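Local coordinates for cobalamin biosynthesis protein CobN (Mycobacterium tuberculosis, PDB 7C6O) that is the large catalytic subunit of cobaltochelatase, which inserts cobalt into a corrin ring during cobalamin biosynthesis, probably in a reaction driven by ATP hydrolysis, at residues V507-G512 with A534-L539; G559-L564 with D578-D583; D715-I720 with T795-R800; P734-A739 with A758-L763; R1171-A1176 with R1218-E1223. All blocks are in the same frame, centred on the assembly; numbering follows the deposited sequence. Where two conformers were deposited one is given.

Interaction 1: residues V507-G512 with A534-L539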
# COMPACT_ATOMS: atom_id res chain seq x y z
N VAL A 507 -19.73 -13.75 4.32
CA VAL A 507 -19.52 -12.71 3.32
C VAL A 507 -19.40 -11.38 4.05
O VAL A 507 -20.22 -11.06 4.92
CB VAL A 507 -20.66 -12.69 2.30
CG1 VAL A 507 -20.42 -11.59 1.28
CG2 VAL A 507 -20.78 -14.04 1.62
N GLN A 508 -18.37 -10.61 3.71
CA GLN A 508 -18.17 -9.31 4.34
C GLN A 508 -19.43 -8.46 4.18
O GLN A 508 -20.00 -8.42 3.08
CB GLN A 508 -16.97 -8.61 3.72
CG GLN A 508 -16.42 -7.46 4.53
CD GLN A 508 -15.11 -6.95 3.98
OE1 GLN A 508 -14.96 -6.76 2.78
NE2 GLN A 508 -14.14 -6.73 4.87
N PRO A 509 -19.91 -7.81 5.24
CA PRO A 509 -21.16 -7.07 5.13
C PRO A 509 -21.03 -5.95 4.12
O PRO A 509 -19.92 -5.44 3.86
CB PRO A 509 -21.37 -6.52 6.55
CG PRO A 509 -20.49 -7.33 7.42
CD PRO A 509 -19.33 -7.74 6.59
N PRO A 510 -22.14 -5.53 3.51
CA PRO A 510 -22.06 -4.50 2.47
C PRO A 510 -21.69 -3.14 3.04
O PRO A 510 -22.05 -2.79 4.16
CB PRO A 510 -23.47 -4.50 1.88
CG PRO A 510 -24.34 -5.00 2.97
CD PRO A 510 -23.52 -5.99 3.74
N ARG A 511 -20.96 -2.38 2.22
CA ARG A 511 -20.52 -1.05 2.62
C ARG A 511 -21.70 -0.12 2.88
O ARG A 511 -21.66 0.71 3.80
CB ARG A 511 -19.61 -0.48 1.53
CG ARG A 511 -19.12 0.92 1.76
CD ARG A 511 -17.99 0.98 2.77
NE ARG A 511 -17.48 2.34 2.87
CZ ARG A 511 -18.07 3.30 3.56
NH1 ARG A 511 -19.18 3.05 4.24
NH2 ARG A 511 -17.54 4.52 3.59
N GLY A 512 -22.76 -0.25 2.09
CA GLY A 512 -23.98 0.52 2.30
C GLY A 512 -24.38 1.44 1.16
O GLY A 512 -25.46 2.05 1.24
N ALA A 534 -22.58 -4.87 13.68
CA ALA A 534 -23.07 -6.03 14.41
C ALA A 534 -22.42 -7.32 13.92
O ALA A 534 -22.06 -8.19 14.72
CB ALA A 534 -24.59 -6.13 14.30
N ALA A 535 -22.25 -7.45 12.60
CA ALA A 535 -21.68 -8.68 12.05
C ALA A 535 -20.26 -8.89 12.53
O ALA A 535 -19.89 -10.00 12.95
CB ALA A 535 -21.74 -8.63 10.52
N TYR A 536 -19.42 -7.85 12.48
CA TYR A 536 -18.05 -8.00 12.94
C TYR A 536 -17.99 -8.17 14.45
O TYR A 536 -17.17 -8.95 14.96
CB TYR A 536 -17.19 -6.81 12.50
CG TYR A 536 -16.53 -7.05 11.17
CD1 TYR A 536 -15.38 -7.83 11.08
CD2 TYR A 536 -17.07 -6.54 10.00
CE1 TYR A 536 -14.78 -8.08 9.86
CE2 TYR A 536 -16.47 -6.77 8.77
CZ TYR A 536 -15.33 -7.54 8.71
OH TYR A 536 -14.73 -7.79 7.50
N ARG A 537 -18.84 -7.46 15.19
CA ARG A 537 -18.84 -7.62 16.64
C ARG A 537 -19.34 -8.99 17.05
O ARG A 537 -18.96 -9.49 18.12
CB ARG A 537 -19.67 -6.51 17.29
CG ARG A 537 -19.02 -5.13 17.22
CD ARG A 537 -17.72 -5.08 18.04
NE ARG A 537 -16.56 -5.54 17.29
CZ ARG A 537 -15.57 -6.26 17.82
NH1 ARG A 537 -15.62 -6.61 19.10
NH2 ARG A 537 -14.55 -6.64 17.07
N TRP A 538 -20.16 -9.64 16.22
CA TRP A 538 -20.59 -10.99 16.55
C TRP A 538 -19.47 -12.00 16.34
O TRP A 538 -19.43 -13.04 17.02
CB TRP A 538 -21.81 -11.39 15.72
CG TRP A 538 -22.14 -12.84 15.89
CD1 TRP A 538 -22.83 -13.42 16.92
CD2 TRP A 538 -21.76 -13.92 15.02
NE1 TRP A 538 -22.91 -14.78 16.74
CE2 TRP A 538 -22.26 -15.11 15.58
CE3 TRP A 538 -21.05 -13.98 13.81
CZ2 TRP A 538 -22.07 -16.35 14.98
CZ3 TRP A 538 -20.86 -15.22 13.22
CH2 TRP A 538 -21.37 -16.38 13.80
N LEU A 539 -18.54 -11.73 15.42
CA LEU A 539 -17.38 -12.59 15.26
C LEU A 539 -16.52 -12.63 16.51
O LEU A 539 -15.79 -13.60 16.73
CB LEU A 539 -16.53 -12.13 14.08
CG LEU A 539 -17.16 -12.18 12.69
CD1 LEU A 539 -16.18 -11.65 11.64
CD2 LEU A 539 -17.59 -13.60 12.35
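The phenol ring of Y536 carries the amide of Q508 at its hydroxyl edge, NE2 lying near the ring plane, while the ring of P509 comes in at a slant, its CD 3.7 Å from Y536 CE2. This joins the loop after strand 503-507 to helix 530-539, which covers a mixed sheet in an alpha/beta layer, touching strands 369-373, 492-500 and 503-507. Q508 NE2 donates to Y536 OH over 2.9 Å with an N-H...O angle of 161°. The hydroxyl oxygen lies close to the amide plane, although amide and ring planes are turned 53° apart. Q508 gets there with an extended chain whose CG lies trans to the backbone N (chi1 -163°), which also brings CG to 3.4 Å from Y536 OH. Its OE1 accepts the backbone N-H of N560, so both ends of the buried amide are used and its rotation is fixed. Y532 and L561 also touch the Y536 ring. One residue earlier, A535 CB packs on P509 CG at 3.6 Å.

Interaction 2: residues G559-L564 with D578-D583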
# COMPACT_ATOMS: atom_id res chain seq x y z
N GLY A 559 -10.82 -6.71 1.01
CA GLY A 559 -12.08 -6.36 1.63
C GLY A 559 -12.23 -4.86 1.85
O GLY A 559 -11.39 -4.06 1.43
N ASN A 560 -13.32 -4.48 2.52
CA ASN A 560 -13.64 -3.08 2.71
C ASN A 560 -13.37 -2.57 4.13
O ASN A 560 -13.43 -1.35 4.34
CB ASN A 560 -15.10 -2.79 2.34
CG ASN A 560 -16.10 -3.61 3.15
OD1 ASN A 560 -15.83 -4.06 4.26
ND2 ASN A 560 -17.29 -3.81 2.58
N LEU A 561 -13.09 -3.45 5.09
CA LEU A 561 -12.93 -2.99 6.47
C LEU A 561 -11.78 -2.00 6.59
O LEU A 561 -11.92 -0.94 7.21
CB LEU A 561 -12.71 -4.19 7.40
CG LEU A 561 -12.64 -3.83 8.89
CD1 LEU A 561 -13.35 -4.88 9.74
CD2 LEU A 561 -11.20 -3.67 9.36
N GLU A 562 -10.63 -2.33 6.00
CA GLU A 562 -9.48 -1.44 6.08
C GLU A 562 -9.64 -0.18 5.24
O GLU A 562 -8.72 0.64 5.21
CB GLU A 562 -8.19 -2.18 5.69
CG GLU A 562 -8.12 -2.64 4.24
CD GLU A 562 -8.73 -4.02 4.01
OE1 GLU A 562 -9.67 -4.40 4.74
OE2 GLU A 562 -8.27 -4.73 3.09
N TRP A 563 -10.77 -0.01 4.56
CA TRP A 563 -11.04 1.18 3.77
C TRP A 563 -12.21 2.00 4.32
O TRP A 563 -12.66 2.93 3.65
CB TRP A 563 -11.30 0.80 2.31
CG TRP A 563 -10.12 0.12 1.69
CD1 TRP A 563 -9.90 -1.23 1.61
CD2 TRP A 563 -8.97 0.75 1.10
NE1 TRP A 563 -8.69 -1.47 0.99
CE2 TRP A 563 -8.11 -0.28 0.67
CE3 TRP A 563 -8.60 2.08 0.89
CZ2 TRP A 563 -6.89 -0.01 0.04
CZ3 TRP A 563 -7.39 2.34 0.27
CH2 TRP A 563 -6.55 1.30 -0.15
N LEU A 564 -12.69 1.67 5.51
CA LEU A 564 -13.76 2.43 6.13
C LEU A 564 -13.27 3.81 6.54
O LEU A 564 -12.07 4.01 6.76
CB LEU A 564 -14.31 1.68 7.35
CG LEU A 564 -15.05 0.37 7.10
CD1 LEU A 564 -15.48 -0.24 8.43
CD2 LEU A 564 -16.25 0.58 6.20
N ASP A 578 -11.54 0.43 13.55
CA ASP A 578 -11.22 0.04 14.92
C ASP A 578 -12.46 -0.46 15.66
O ASP A 578 -12.39 -1.46 16.38
CB ASP A 578 -10.59 1.22 15.67
CG ASP A 578 -10.17 0.86 17.08
OD1 ASP A 578 -9.01 0.43 17.26
OD2 ASP A 578 -10.99 1.01 18.00
N ALA A 579 -13.59 0.22 15.48
CA ALA A 579 -14.82 -0.22 16.13
C ALA A 579 -15.26 -1.59 15.61
O ALA A 579 -15.75 -2.42 16.38
CB ALA A 579 -15.93 0.81 15.90
N ALA A 580 -15.07 -1.84 14.32
CA ALA A 580 -15.51 -3.11 13.75
C ALA A 580 -14.58 -4.25 14.17
O ALA A 580 -15.04 -5.29 14.65
CB ALA A 580 -15.57 -3.01 12.22
N LEU A 581 -13.27 -4.07 14.00
CA LEU A 581 -12.33 -5.18 14.16
C LEU A 581 -11.89 -5.39 15.60
O LEU A 581 -11.69 -6.54 16.02
CB LEU A 581 -11.10 -4.96 13.27
CG LEU A 581 -10.14 -6.14 13.13
CD1 LEU A 581 -10.88 -7.38 12.65
CD2 LEU A 581 -9.01 -5.78 12.18
N GLY A 582 -11.73 -4.31 16.37
CA GLY A 582 -11.34 -4.45 17.77
C GLY A 582 -9.98 -5.11 17.93
O GLY A 582 -9.02 -4.80 17.21
N ASP A 583 -9.90 -6.04 18.88
CA ASP A 583 -8.67 -6.76 19.18
C ASP A 583 -8.48 -8.02 18.33
O ASP A 583 -7.52 -8.76 18.55
CB ASP A 583 -8.63 -7.17 20.66
CG ASP A 583 -8.58 -5.98 21.60
OD1 ASP A 583 -8.11 -4.90 21.18
OD2 ASP A 583 -9.00 -6.13 22.77
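L561 gives up more surface than any other residue here, its forked end spreading over A580 and L581 on the last turn of helix 576-581. In the conformer described, CG is trans to the backbone N (chi1 -175°), which sends both methyls toward the helix. CD1 takes the alanine, 3.8 Å from A580 CB, and also comes within 4.2 Å of L581 CB. CD2 lies beside the second leucine, 4.1 Å from L581 CB and equally far from L581 CD2, the two leucine side chains crossing at about a right angle. The small methyl of A580 thus receives one branch while the longer L581 flanks the other. Y536 also touches A580, and A605 both leucines, so the apolar cluster is shared with neighbouring elements. Beyond L581 the chain leaves the helix at G582 with positive phi (62°), its N still bonded to D578 O. The loop follows strand 551-555 and the helix leads to strand 586-591, its parallel neighbour: packing inside the connection of a beta-alpha-beta crossover.

Interaction 3: residues D715-I720 with T795-R800; sequences DLVLAI and TEVIPR
Helix segments 715-720 and 795-800 run in broadly opposed directions, 137° between their N-to-C senses, with axes 11.1 Å apart and V717 nearest V797 along the backbones. Four branched aliphatic side chains, V717, I720, V797 and I798, bridge the gap. I798 makes the closest approach: although its CB does not face the partner helix, CG1 stands beside the backbone N (chi1 -66°) and a second bend (chi2 -62°) carries CD1 to 3.6 Å from V717 CG2. The two side chains meet at about a right angle. I720 and V797 instead slide past each other in opposite directions, so that V797 CG1 touches two branches of the isoleucine, CD1 at 4.1 Å and CG2 at 4.2 Å. V717 CG2 also stands opposite V797 CG1, a looser approach of 4.4 Å. V764, L801 and F792 extend this apolar patch, which belongs to the all-helical region between strands 696-698 and 880-885. Helix 784-801 is irregular here, with a wider pi-type turn at 795-797 and a kink where P799 has no N-H to give. Away from the interface, R800 NE grips E796 OE1 at 2.7 Å, nearly in the guanidinium plane. That pair lies within its own helix, and D715 pairs with R761 of helix 750-769; with no charge pair joining the two segments, their junction rests on methyl-to-methyl dispersion and the exclusion of water, with no directional bond to set its angle.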
# COMPACT_ATOMS: atom_id res chain seq x y z
N ASP A 715 6.44 -21.65 -18.49
CA ASP A 715 5.93 -20.37 -18.98
C ASP A 715 6.18 -19.25 -17.98
O ASP A 715 6.56 -18.14 -18.37
CB ASP A 715 4.44 -20.48 -19.30
CG ASP A 715 4.17 -21.13 -20.64
OD1 ASP A 715 4.81 -20.74 -21.64
OD2 ASP A 715 3.31 -22.03 -20.70
N LEU A 716 5.97 -19.52 -16.69
CA LEU A 716 6.17 -18.48 -15.69
C LEU A 716 7.64 -18.09 -15.58
O LEU A 716 7.97 -16.90 -15.52
CB LEU A 716 5.63 -18.95 -14.34
CG LEU A 716 5.68 -17.94 -13.19
CD1 LEU A 716 5.01 -16.64 -13.59
CD2 LEU A 716 5.01 -18.52 -11.96
N VAL A 717 8.54 -19.08 -15.56
CA VAL A 717 9.97 -18.78 -15.52
C VAL A 717 10.39 -17.98 -16.75
O VAL A 717 11.14 -17.00 -16.65
CB VAL A 717 10.79 -20.07 -15.37
CG1 VAL A 717 12.27 -19.79 -15.60
CG2 VAL A 717 10.58 -20.67 -13.99
N LEU A 718 9.90 -18.38 -17.93
CA LEU A 718 10.18 -17.63 -19.15
C LEU A 718 9.75 -16.18 -19.02
O LEU A 718 10.49 -15.26 -19.42
CB LEU A 718 9.49 -18.28 -20.35
CG LEU A 718 10.25 -19.29 -21.19
CD1 LEU A 718 9.33 -19.88 -22.24
CD2 LEU A 718 11.46 -18.63 -21.83
N ALA A 719 8.56 -15.94 -18.47
CA ALA A 719 8.08 -14.57 -18.30
C ALA A 719 8.96 -13.79 -17.33
O ALA A 719 9.27 -12.61 -17.56
CB ALA A 719 6.63 -14.57 -17.84
N ILE A 720 9.38 -14.43 -16.24
CA ILE A 720 10.22 -13.76 -15.25
C ILE A 720 11.57 -13.40 -15.86
O ILE A 720 12.08 -12.29 -15.65
CB ILE A 720 10.38 -14.65 -14.00
CG1 ILE A 720 9.05 -14.73 -13.24
CG2 ILE A 720 11.49 -14.12 -13.10
CD1 ILE A 720 9.03 -15.78 -12.15
N THR A 795 19.53 -20.82 -9.69
CA THR A 795 20.02 -20.47 -8.36
C THR A 795 19.03 -19.63 -7.56
O THR A 795 18.89 -19.84 -6.35
CB THR A 795 21.35 -19.71 -8.49
OG1 THR A 795 22.30 -20.53 -9.18
CG2 THR A 795 21.90 -19.37 -7.12
N GLU A 796 18.34 -18.69 -8.20
CA GLU A 796 17.47 -17.76 -7.49
C GLU A 796 15.99 -17.95 -7.81
O GLU A 796 15.18 -18.10 -6.90
CB GLU A 796 17.88 -16.32 -7.80
CG GLU A 796 19.27 -15.96 -7.31
CD GLU A 796 19.38 -15.91 -5.80
OE1 GLU A 796 18.32 -15.84 -5.13
OE2 GLU A 796 20.51 -15.95 -5.28
N VAL A 797 15.62 -17.94 -9.10
CA VAL A 797 14.20 -17.94 -9.46
C VAL A 797 13.52 -19.22 -8.97
O VAL A 797 12.51 -19.17 -8.26
CB VAL A 797 14.04 -17.78 -10.98
CG1 VAL A 797 12.56 -17.77 -11.35
CG2 VAL A 797 14.72 -16.51 -11.46
N ILE A 798 14.08 -20.38 -9.33
CA ILE A 798 13.43 -21.65 -9.00
C ILE A 798 13.34 -21.87 -7.49
O ILE A 798 12.25 -22.21 -7.00
CB ILE A 798 14.12 -22.81 -9.73
CG1 ILE A 798 13.91 -22.66 -11.24
CG2 ILE A 798 13.60 -24.15 -9.24
CD1 ILE A 798 12.46 -22.73 -11.64
N PRO A 799 14.43 -21.73 -6.71
CA PRO A 799 14.28 -21.93 -5.25
C PRO A 799 13.31 -20.96 -4.60
O PRO A 799 12.60 -21.34 -3.66
CB PRO A 799 15.71 -21.74 -4.73
CG PRO A 799 16.58 -22.07 -5.90
CD PRO A 799 15.84 -21.53 -7.08
N ARG A 800 13.26 -19.72 -5.08
CA ARG A 800 12.33 -18.75 -4.50
C ARG A 800 10.90 -19.05 -4.91
O ARG A 800 9.98 -18.95 -4.08
CB ARG A 800 12.73 -17.34 -4.91
CG ARG A 800 14.05 -16.89 -4.30
CD ARG A 800 14.54 -15.59 -4.92
NE ARG A 800 15.81 -15.17 -4.34
CZ ARG A 800 15.91 -14.41 -3.26
NH1 ARG A 800 14.82 -13.98 -2.64
NH2 ARG A 800 17.11 -14.07 -2.79

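Interaction 4: residues P734-A739 with A758-L763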
# COMPACT_ATOMS: atom_id res chain seq x y z
N PRO A 734 20.96 -9.87 -17.56
CA PRO A 734 20.06 -9.30 -18.57
C PRO A 734 18.83 -10.18 -18.75
O PRO A 734 18.71 -11.25 -18.16
CB PRO A 734 20.93 -9.29 -19.83
CG PRO A 734 21.80 -10.50 -19.67
CD PRO A 734 22.06 -10.63 -18.18
N GLY A 735 17.91 -9.71 -19.59
CA GLY A 735 16.82 -10.56 -20.01
C GLY A 735 17.32 -11.73 -20.85
O GLY A 735 18.36 -11.65 -21.51
N LEU A 736 16.58 -12.84 -20.80
CA LEU A 736 17.00 -14.03 -21.52
C LEU A 736 17.06 -13.78 -23.02
O LEU A 736 18.03 -14.16 -23.68
CB LEU A 736 16.04 -15.19 -21.22
CG LEU A 736 16.62 -16.60 -21.07
CD1 LEU A 736 15.59 -17.62 -21.50
CD2 LEU A 736 17.93 -16.80 -21.84
N ARG A 737 16.04 -13.12 -23.57
CA ARG A 737 16.04 -12.84 -25.00
C ARG A 737 17.02 -11.72 -25.35
O ARG A 737 17.51 -11.66 -26.48
CB ARG A 737 14.63 -12.51 -25.47
CG ARG A 737 13.61 -13.57 -25.09
CD ARG A 737 12.28 -13.41 -25.81
NE ARG A 737 11.73 -12.06 -25.68
CZ ARG A 737 10.48 -11.73 -25.99
NH1 ARG A 737 9.63 -12.66 -26.42
NH2 ARG A 737 10.07 -10.48 -25.85
N GLN A 738 17.31 -10.83 -24.39
CA GLN A 738 18.38 -9.86 -24.59
C GLN A 738 19.73 -10.56 -24.74
O GLN A 738 20.49 -10.27 -25.67
CB GLN A 738 18.42 -8.88 -23.41
CG GLN A 738 17.46 -7.72 -23.52
CD GLN A 738 17.54 -6.79 -22.32
OE1 GLN A 738 18.04 -7.17 -21.26
NE2 GLN A 738 17.05 -5.57 -22.49
N ALA A 739 20.03 -11.49 -23.82
CA ALA A 739 21.26 -12.26 -23.92
C ALA A 739 21.31 -13.10 -25.19
O ALA A 739 22.39 -13.51 -25.61
CB ALA A 739 21.42 -13.16 -22.70
N ALA A 758 11.38 -18.71 -29.32
CA ALA A 758 11.49 -20.15 -29.46
C ALA A 758 12.82 -20.66 -28.93
O ALA A 758 12.88 -21.71 -28.29
CB ALA A 758 11.30 -20.55 -30.93
N LYS A 759 13.91 -19.92 -29.19
CA LYS A 759 15.21 -20.31 -28.66
C LYS A 759 15.22 -20.22 -27.14
O LYS A 759 15.73 -21.12 -26.46
CB LYS A 759 16.31 -19.42 -29.24
CG LYS A 759 16.54 -19.61 -30.73
CD LYS A 759 17.59 -18.64 -31.25
CE LYS A 759 17.92 -18.91 -32.71
NZ LYS A 759 16.70 -18.84 -33.57
N ALA A 760 14.65 -19.15 -26.58
CA ALA A 760 14.59 -19.01 -25.13
C ALA A 760 13.76 -20.12 -24.50
O ALA A 760 14.15 -20.70 -23.48
CB ALA A 760 14.02 -17.64 -24.76
N ARG A 761 12.60 -20.43 -25.10
CA ARG A 761 11.78 -21.51 -24.57
C ARG A 761 12.52 -22.84 -24.63
O ARG A 761 12.39 -23.67 -23.72
CB ARG A 761 10.47 -21.60 -25.35
CG ARG A 761 9.48 -22.59 -24.77
CD ARG A 761 8.15 -22.56 -25.51
NE ARG A 761 7.14 -23.33 -24.79
CZ ARG A 761 6.38 -22.83 -23.82
NH1 ARG A 761 6.52 -21.57 -23.45
NH2 ARG A 761 5.49 -23.60 -23.21
N GLU A 762 13.30 -23.06 -25.69
CA GLU A 762 14.05 -24.30 -25.82
C GLU A 762 15.08 -24.44 -24.70
O GLU A 762 15.23 -25.51 -24.11
CB GLU A 762 14.72 -24.36 -27.19
CG GLU A 762 15.20 -25.74 -27.60
CD GLU A 762 15.79 -25.75 -29.00
OE1 GLU A 762 16.52 -24.80 -29.34
OE2 GLU A 762 15.52 -26.71 -29.75
N LEU A 763 15.80 -23.35 -24.40
CA LEU A 763 16.82 -23.39 -23.36
C LEU A 763 16.21 -23.65 -21.98
O LEU A 763 16.70 -24.49 -21.22
CB LEU A 763 17.62 -22.09 -23.35
CG LEU A 763 18.65 -21.88 -24.47
CD1 LEU A 763 19.20 -20.47 -24.42
CD2 LEU A 763 19.77 -22.90 -24.35
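L736 lays its CD1 over the methyl of A760, 3.6 Å from A760 CB, and the same carbon comes within 3.9 Å of A760 O on the backbone of helix 750-769. The alanine's small side chain lets the two backbones approach closely, R737 CA and A760 CA being 6.3 Å apart. R737 adds its aliphatic part from beside the leucine, with CG 4.1 Å from A760 CB. The short, weakly bonded helix around 736-739 is thereby laid on a long helix in the all-helical part of the chain, where L721 and V764 also touch L736 and L718 touches A760. The arginine chain then bends at chi3 (-52°) and takes its charge away from the alanine: NE pairs with E744, and NH1 with E757 and D694. A bound glycerol, probably from the crystallisation liquor, lies near this side chain. At the start of the short helix the Q738 side chain, extended at chi2, reaches G735 N, which donates to Q738 OE1 at 3.0 Å, the donor tilted 28° from the carbonyl plane and the N-H...O angle 160°.

Interaction 5: residues R1171-A1176 with R1218-E1223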
# COMPACT_ATOMS: atom_id res chain seq x y z
N ARG A 1171 -19.06 -14.33 -27.55
CA ARG A 1171 -18.06 -15.20 -26.95
C ARG A 1171 -18.38 -15.53 -25.50
O ARG A 1171 -18.18 -16.66 -25.05
CB ARG A 1171 -16.67 -14.56 -27.05
CG ARG A 1171 -16.17 -14.34 -28.47
CD ARG A 1171 -16.14 -15.63 -29.26
NE ARG A 1171 -15.08 -16.53 -28.81
CZ ARG A 1171 -15.05 -17.83 -29.08
NH1 ARG A 1171 -16.02 -18.39 -29.79
NH2 ARG A 1171 -14.05 -18.57 -28.64
N TYR A 1172 -18.88 -14.55 -24.74
CA TYR A 1172 -19.06 -14.73 -23.31
C TYR A 1172 -20.42 -15.33 -22.96
O TYR A 1172 -20.50 -16.18 -22.07
CB TYR A 1172 -18.91 -13.39 -22.58
CG TYR A 1172 -17.49 -12.95 -22.30
CD1 TYR A 1172 -16.44 -13.35 -23.11
CD2 TYR A 1172 -17.20 -12.14 -21.21
CE1 TYR A 1172 -15.14 -12.95 -22.85
CE2 TYR A 1172 -15.91 -11.74 -20.94
CZ TYR A 1172 -14.88 -12.14 -21.76
OH TYR A 1172 -13.60 -11.73 -21.48
N VAL A 1173 -21.48 -14.90 -23.63
CA VAL A 1173 -22.85 -15.14 -23.18
C VAL A 1173 -23.58 -16.14 -24.07
O VAL A 1173 -24.20 -17.08 -23.57
CB VAL A 1173 -23.63 -13.81 -23.09
CG1 VAL A 1173 -25.05 -14.05 -22.59
CG2 VAL A 1173 -22.90 -12.83 -22.19
N LEU A 1174 -23.50 -15.96 -25.39
CA LEU A 1174 -24.29 -16.78 -26.30
C LEU A 1174 -23.57 -18.05 -26.73
O LEU A 1174 -24.23 -19.04 -27.08
CB LEU A 1174 -24.68 -15.96 -27.53
CG LEU A 1174 -25.55 -14.73 -27.25
CD1 LEU A 1174 -25.93 -14.03 -28.55
CD2 LEU A 1174 -26.79 -15.10 -26.45
N ASP A 1175 -22.24 -18.06 -26.71
CA ASP A 1175 -21.48 -19.25 -27.06
C ASP A 1175 -21.90 -20.42 -26.18
O ASP A 1175 -21.94 -20.31 -24.95
CB ASP A 1175 -19.99 -18.98 -26.90
CG ASP A 1175 -19.14 -20.19 -27.19
OD1 ASP A 1175 -19.04 -20.58 -28.38
OD2 ASP A 1175 -18.56 -20.77 -26.24
N ALA A 1176 -22.20 -21.56 -26.82
CA ALA A 1176 -22.74 -22.70 -26.09
C ALA A 1176 -21.77 -23.19 -25.01
O ALA A 1176 -22.18 -23.46 -23.88
CB ALA A 1176 -23.07 -23.84 -27.06
N ARG A 1218 -31.95 -11.23 -23.68
CA ARG A 1218 -33.12 -11.26 -22.81
C ARG A 1218 -33.51 -12.70 -22.47
O ARG A 1218 -33.95 -12.98 -21.35
CB ARG A 1218 -34.29 -10.53 -23.46
CG ARG A 1218 -34.01 -9.06 -23.74
CD ARG A 1218 -35.24 -8.36 -24.31
NE ARG A 1218 -34.93 -7.01 -24.78
CZ ARG A 1218 -34.82 -6.67 -26.06
NH1 ARG A 1218 -35.00 -7.58 -27.01
NH2 ARG A 1218 -34.53 -5.42 -26.39
N GLN A 1219 -33.35 -13.62 -23.43
CA GLN A 1219 -33.64 -15.02 -23.15
C GLN A 1219 -32.69 -15.58 -22.10
O GLN A 1219 -33.10 -16.34 -21.22
CB GLN A 1219 -33.55 -15.84 -24.44
CG GLN A 1219 -33.63 -17.35 -24.23
CD GLN A 1219 -35.02 -17.82 -23.86
OE1 GLN A 1219 -35.98 -17.06 -23.89
NE2 GLN A 1219 -35.13 -19.10 -23.52
N VAL A 1220 -31.40 -15.21 -22.17
CA VAL A 1220 -30.44 -15.65 -21.17
C VAL A 1220 -30.85 -15.15 -19.79
O VAL A 1220 -30.79 -15.90 -18.80
CB VAL A 1220 -29.02 -15.19 -21.55
CG1 VAL A 1220 -28.04 -15.51 -20.43
CG2 VAL A 1220 -28.57 -15.86 -22.85
N LEU A 1221 -31.27 -13.89 -19.70
CA LEU A 1221 -31.79 -13.36 -18.45
C LEU A 1221 -32.92 -14.23 -17.91
O LEU A 1221 -32.95 -14.56 -16.72
CB LEU A 1221 -32.30 -11.92 -18.64
CG LEU A 1221 -31.32 -10.75 -18.62
CD1 LEU A 1221 -32.09 -9.45 -18.52
CD2 LEU A 1221 -30.33 -10.88 -17.47
N LEU A 1222 -33.85 -14.61 -18.78
CA LEU A 1222 -35.03 -15.35 -18.35
C LEU A 1222 -34.68 -16.77 -17.90
O LEU A 1222 -35.16 -17.23 -16.86
CB LEU A 1222 -36.06 -15.39 -19.48
CG LEU A 1222 -37.50 -15.72 -19.08
CD1 LEU A 1222 -38.04 -14.67 -18.12
CD2 LEU A 1222 -38.39 -15.83 -20.31
N GLU A 1223 -33.83 -17.47 -18.66
CA GLU A 1223 -33.46 -18.82 -18.29
C GLU A 1223 -32.60 -18.85 -17.03
O GLU A 1223 -32.68 -19.79 -16.24
CB GLU A 1223 -32.72 -19.51 -19.43
CG GLU A 1223 -33.56 -19.73 -20.67
CD GLU A 1223 -32.81 -20.48 -21.76
OE1 GLU A 1223 -31.75 -21.07 -21.45
OE2 GLU A 1223 -33.28 -20.47 -22.92
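V1220 projects from helix 1211-1226 toward the last turn of helix 1162-1174, and each of its carbons finds a partner there. CB itself stands 4.3 Å from V1173 CG1. CG1, trans to the backbone N (chi1 173°), meets that same methyl at 4.0 Å. CG2, set beside the backbone N, also lies 4.0 Å from V1173 CG1 and 4.1 Å from L1174 CD2. One methyl of V1173 is thus met by both branches of V1220, the two valines running at a slant to each other. L1174 does not aim its CB across; its CD2 methyl does the touching. V1173 and L1174, consecutive on a wider pi-type turn, both touch V1220. D1175 then breaks the helix and N-caps the next, helix 1176-1185, its OD2 taking the N-H of N1178. M1193 and L1197 of helix 1187-1203 close on V1173, making the contact part of a C-terminal helical bundle. The contact of two valines and a leucine is small and wholly apolar, its methyls at ordinary van der Waals distances. Polar linkage comes from close by instead: E1223, one turn beyond V1220, forms a salt bridge to R1179, so helix 1211-1226 is joined by charge to helix 1176-1185 and by methyls to helix 1162-1174.

Overall arrangement
All five contacts are mainly buried, yet they lie at different depths: interaction 2 is nearest the chain's centre, about 16 Å away, and interaction 5 furthest, about 39 Å. Interactions 1 and 2 are neighbours around one alpha/beta sheet, their centres about 10 Å apart, tied by R537 NH2 to A580 O at 2.8 Å. Interactions 3 and 4 sit in the helical region, the second nested within the loop closed by the first, and D715 OD1 bridges to R761 NH1 at 2.6 Å. Interaction 5 touches none of the others. Only interaction 1 has a side-chain hydrogen bond across its segments; the other four rely on aliphatic contacts.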